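Local coordinates for putative tautomerase (Streptomyces achromogenes, PDB 3RY0), which is a putative tautomerase of the tautomerase (MIF) superfamily, a small beta-alpha-beta protein whose assembly holds six copies of the chain, at residues 1-10 and 37-47. Residues are numbered along the deposited sequence; the frame is centred on the assembly and turned at random.
Sequences PLIRVTLLEG and AVRVIVEETPP
R4 and E43 are joined by a salt bridge over one face of the paired strands 2-8 and 39-45, with NE of R4 2.7 Å from OE2 of E43. Its geometry is skewed: the N-H...O angle is 146°, the nitrogen meets OE2 from above the carboxylate plane, and the guanidinium and carboxylate planes stand 49° apart. Chi1 of R4 (-166°) carries CG opposite the backbone N and, with a bend at chi3, the guanidinium runs alongside I41, whose CB sits over one of its faces toward the rim. NH1 of R4 also binds E43 and T6 of a third subunit, while T6 OG1 receives R4 of a fifth, so the bridge belongs to a charged network between chains.

Eight backbone hydrogen bonds fix the parallel register from P1-R39 to E9-T45. I3, V5 and L7 use both N and O toward 39-45, as in I3 N to R39 O (2.8 Å) and I41 N to I3 O (2.9 Å); P1 gives its O and E9 its N. The last differs, E9 N meeting T45 O from above the carbonyl plane, just past the L8-T45 pair, where the side chains diverge.

On the reverse face the packing is largely aliphatic, with E44 at its end: CD1 of I3 reaches CG1 of V38 at 3.9 Å, CG2 of V5 lies 4.1 Å from CG1 of V40, and CD1 of L7 touches CG1 of V42 at 3.8 Å. V5 and V40 continue onto L23 and T24 of helix 13-31, the crossover of this beta-alpha-beta unit. CD2 of L8, the last residue of strand 2-8, lies 4.1 Å from CB of P47, beyond strand 39-45.

The chemistry thus divides only partly by face, and antiparallel strands of the second and third subunits continue the sheet, so one strand pair serves both subunit core and assembly.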
loop_
_atom_site.group_PDB
_atom_site.type_symbol
_atom_site.label_atom_id
_atom_site.label_comp_id
_atom_site.label_asym_id
_atom_site.label_seq_id
_atom_site.Cartn_x
_atom_site.Cartn_y
_atom_site.Cartn_z
ATOM N N PRO A 1 -11.844 -7.156 7.193
ATOM C CA PRO A 1 -10.474 -7.129 6.562
ATOM C C PRO A 1 -10.491 -6.377 5.245
ATOM O O PRO A 1 -11.549 -6.197 4.603
ATOM C CB PRO A 1 -10.134 -8.586 6.377
ATOM C CG PRO A 1 -11.233 -9.397 6.977
ATOM C CD PRO A 1 -12.351 -8.531 7.377
ATOM N N LEU A 2 -9.311 -5.954 4.757
ATOM C CA LEU A 2 -9.121 -5.240 3.537
ATOM C C LEU A 2 -8.283 -6.047 2.587
ATOM O O LEU A 2 -7.158 -6.461 2.954
ATOM C CB LEU A 2 -8.398 -3.789 3.741
ATOM C CG LEU A 2 -8.160 -3.092 2.351
ATOM C CD1 LEU A 2 -9.444 -2.715 1.638
ATOM C CD2 LEU A 2 -7.226 -1.793 2.235
ATOM N N ILE A 3 -8.776 -6.258 1.411
ATOM C CA ILE A 3 -8.044 -7.018 0.390
ATOM C C ILE A 3 -7.702 -6.087 -0.775
ATOM O O ILE A 3 -8.633 -5.546 -1.423
ATOM C CB ILE A 3 -8.894 -8.213 -0.128
ATOM C CG1 ILE A 3 -9.183 -9.145 1.001
ATOM C CG2 ILE A 3 -8.134 -8.963 -1.256
ATOM C CD1 ILE A 3 -10.267 -10.256 0.627
ATOM N N ARG A 4 -6.429 -5.831 -1.042
ATOM C CA ARG A 4 -6.039 -4.924 -2.134
ATOM C C ARG A 4 -5.419 -5.799 -3.187
ATOM O O ARG A 4 -4.394 -6.447 -2.917
ATOM C CB ARG A 4 -5.022 -3.888 -1.677
ATOM C CG ARG A 4 -4.880 -2.760 -2.666
ATOM C CD ARG A 4 -4.136 -1.473 -2.031
ATOM N NE ARG A 4 -4.899 -0.268 -2.457
ATOM C CZ ARG A 4 -5.557 0.655 -1.723
ATOM N NH1 ARG A 4 -6.140 1.580 -2.439
ATOM N NH2 ARG A 4 -5.594 0.833 -0.322
ATOM N N VAL A 5 -5.964 -5.760 -4.398
ATOM C CA VAL A 5 -5.461 -6.598 -5.471
ATOM C C VAL A 5 -4.769 -5.696 -6.482
ATOM O O VAL A 5 -5.337 -4.638 -6.881
ATOM C CB VAL A 5 -6.617 -7.297 -6.188
ATOM C CG1 VAL A 5 -6.172 -8.206 -7.362
ATOM C CG2 VAL A 5 -7.467 -8.016 -5.213
ATOM N N THR A 6 -3.591 -6.114 -6.950
ATOM C CA THR A 6 -2.955 -5.380 -8.042
ATOM C C THR A 6 -2.907 -6.321 -9.280
ATOM O O THR A 6 -2.323 -7.394 -9.180
ATOM C CB THR A 6 -1.520 -5.029 -7.600
ATOM O OG1 THR A 6 -1.537 -4.280 -6.374
ATOM C CG2 THR A 6 -0.832 -4.121 -8.675
ATOM N N LEU A 7 -3.516 -5.856 -10.345
ATOM C CA LEU A 7 -3.647 -6.637 -11.587
ATOM C C LEU A 7 -3.130 -5.893 -12.712
ATOM O O LEU A 7 -3.234 -4.701 -12.708
ATOM C CB LEU A 7 -5.142 -6.825 -11.987
ATOM C CG LEU A 7 -6.088 -7.519 -11.035
ATOM C CD1 LEU A 7 -7.463 -7.717 -11.722
ATOM C CD2 LEU A 7 -5.466 -8.919 -10.634
ATOM N N LEU A 8 -2.650 -6.543 -13.773
ATOM C CA LEU A 8 -2.433 -5.822 -15.050
ATOM C C LEU A 8 -3.707 -5.359 -15.644
ATOM O O LEU A 8 -4.751 -6.117 -15.579
ATOM C CB LEU A 8 -1.789 -6.717 -16.075
ATOM C CG LEU A 8 -0.346 -6.996 -15.863
ATOM C CD1 LEU A 8 0.101 -8.245 -16.739
ATOM C CD2 LEU A 8 0.529 -5.789 -16.285
ATOM N N GLU A 9 -3.661 -4.212 -16.311
ATOM C CA GLU A 9 -4.730 -3.745 -17.181
ATOM C C GLU A 9 -5.153 -4.819 -18.178
ATOM O O GLU A 9 -4.395 -5.660 -18.608
ATOM C CB GLU A 9 -4.322 -2.425 -17.934
ATOM C CG GLU A 9 -4.350 -1.192 -17.086
ATOM C CD GLU A 9 -3.928 0.087 -17.808
ATOM O OE1 GLU A 9 -3.483 0.014 -18.987
ATOM O OE2 GLU A 9 -3.989 1.157 -17.212
ATOM N N GLY A 10 -6.431 -4.698 -18.502
ATOM C CA GLY A 10 -6.999 -5.405 -19.612
ATOM C C GLY A 10 -7.941 -6.523 -19.201
ATOM O O GLY A 10 -8.297 -7.333 -20.083
ATOM N N ALA A 37 -18.230 -7.266 6.161
ATOM C CA ALA A 37 -17.036 -6.707 6.776
ATOM C C ALA A 37 -15.809 -6.816 5.886
ATOM O O ALA A 37 -14.700 -6.365 6.291
ATOM C CB ALA A 37 -16.766 -7.480 8.097
ATOM N N VAL A 38 -15.941 -7.462 4.707
ATOM C CA VAL A 38 -14.777 -7.593 3.780
ATOM C C VAL A 38 -14.874 -6.567 2.694
ATOM O O VAL A 38 -15.901 -6.418 2.037
ATOM C CB VAL A 38 -14.810 -8.986 3.150
ATOM C CG1 VAL A 38 -13.644 -9.191 2.164
ATOM C CG2 VAL A 38 -14.908 -10.103 4.217
ATOM N N ARG A 39 -13.755 -5.810 2.602
ATOM C CA ARG A 39 -13.625 -4.843 1.514
ATOM C C ARG A 39 -12.546 -5.260 0.547
ATOM O O ARG A 39 -11.477 -5.747 0.997
ATOM C CB ARG A 39 -13.324 -3.379 2.028
ATOM C CG ARG A 39 -14.544 -2.816 2.686
ATOM C CD ARG A 39 -14.229 -1.463 3.477
ATOM N NE ARG A 39 -15.506 -0.887 3.828
ATOM C CZ ARG A 39 -16.303 -1.382 4.743
ATOM N NH1 ARG A 39 -15.856 -2.268 5.610
ATOM N NH2 ARG A 39 -17.542 -0.867 4.868
ATOM N N VAL A 40 -12.777 -5.095 -0.736
ATOM C CA VAL A 40 -11.780 -5.402 -1.766
ATOM C C VAL A 40 -11.610 -4.185 -2.614
ATOM O O VAL A 40 -12.615 -3.580 -3.132
ATOM C CB VAL A 40 -12.253 -6.587 -2.670
ATOM C CG1 VAL A 40 -11.141 -6.998 -3.626
ATOM C CG2 VAL A 40 -12.662 -7.832 -1.875
ATOM N N ILE A 41 -10.356 -3.784 -2.864
ATOM C CA ILE A 41 -10.039 -2.703 -3.769
ATOM C C ILE A 41 -9.169 -3.312 -4.909
ATOM O O ILE A 41 -8.132 -3.969 -4.604
ATOM C CB ILE A 41 -9.179 -1.589 -3.091
ATOM C CG1 ILE A 41 -9.892 -1.087 -1.839
ATOM C CG2 ILE A 41 -8.880 -0.479 -4.196
ATOM C CD1 ILE A 41 -11.030 -0.137 -2.061
ATOM N N VAL A 42 -9.573 -3.135 -6.137
ATOM C CA VAL A 42 -8.850 -3.714 -7.280
ATOM C C VAL A 42 -8.156 -2.584 -7.978
ATOM O O VAL A 42 -8.839 -1.645 -8.481
ATOM C CB VAL A 42 -9.778 -4.484 -8.240
ATOM C CG1 VAL A 42 -8.983 -4.990 -9.502
ATOM C CG2 VAL A 42 -10.410 -5.678 -7.597
ATOM N N GLU A 43 -6.825 -2.668 -8.096
ATOM C CA GLU A 43 -6.049 -1.610 -8.781
ATOM C C GLU A 43 -5.502 -2.269 -10.074
ATOM O O GLU A 43 -5.154 -3.468 -10.078
ATOM C CB GLU A 43 -4.842 -1.328 -7.909
ATOM C CG GLU A 43 -5.179 -0.803 -6.564
ATOM C CD GLU A 43 -3.913 -0.588 -5.735
ATOM O OE1 GLU A 43 -2.896 -1.366 -5.901
ATOM O OE2 GLU A 43 -3.986 0.362 -4.915
ATOM N N GLU A 44 -5.484 -1.529 -11.184
ATOM C CA GLU A 44 -5.028 -2.023 -12.498
ATOM C C GLU A 44 -3.779 -1.187 -12.812
ATOM O O GLU A 44 -3.723 0.058 -12.650
ATOM C CB GLU A 44 -6.111 -1.830 -13.562
ATOM C CG GLU A 44 -7.257 -2.774 -13.276
ATOM C CD GLU A 44 -8.244 -2.989 -14.452
ATOM O OE1 GLU A 44 -7.925 -2.611 -15.599
ATOM O OE2 GLU A 44 -9.316 -3.580 -14.206
ATOM N N THR A 45 -2.736 -1.883 -13.241
ATOM C CA THR A 45 -1.476 -1.289 -13.562
ATOM C C THR A 45 -1.213 -1.489 -15.076
ATOM O O THR A 45 -1.325 -2.627 -15.566
ATOM C CB THR A 45 -0.339 -1.996 -12.762
ATOM O OG1 THR A 45 -0.663 -1.837 -11.343
ATOM C CG2 THR A 45 0.962 -1.424 -13.088
ATOM N N PRO A 46 -0.791 -0.426 -15.794
ATOM C CA PRO A 46 -0.471 -0.637 -17.216
ATOM C C PRO A 46 0.800 -1.450 -17.322
ATOM O O PRO A 46 1.690 -1.393 -16.424
ATOM C CB PRO A 46 -0.229 0.765 -17.755
ATOM C CG PRO A 46 -0.082 1.611 -16.732
ATOM C CD PRO A 46 -0.695 0.987 -15.376
ATOM N N PRO A 47 0.963 -2.208 -18.425
ATOM C CA PRO A 47 2.104 -3.112 -18.498
ATOM C C PRO A 47 3.487 -2.446 -18.627
ATOM O O PRO A 47 4.485 -3.116 -18.370
ATOM C CB PRO A 47 1.817 -3.987 -19.751
ATOM C CG PRO A 47 0.909 -3.054 -20.593
ATOM C CD PRO A 47 0.002 -2.347 -19.486
HETATM O O HOH W 1 -12.614 -3.346 6.070
#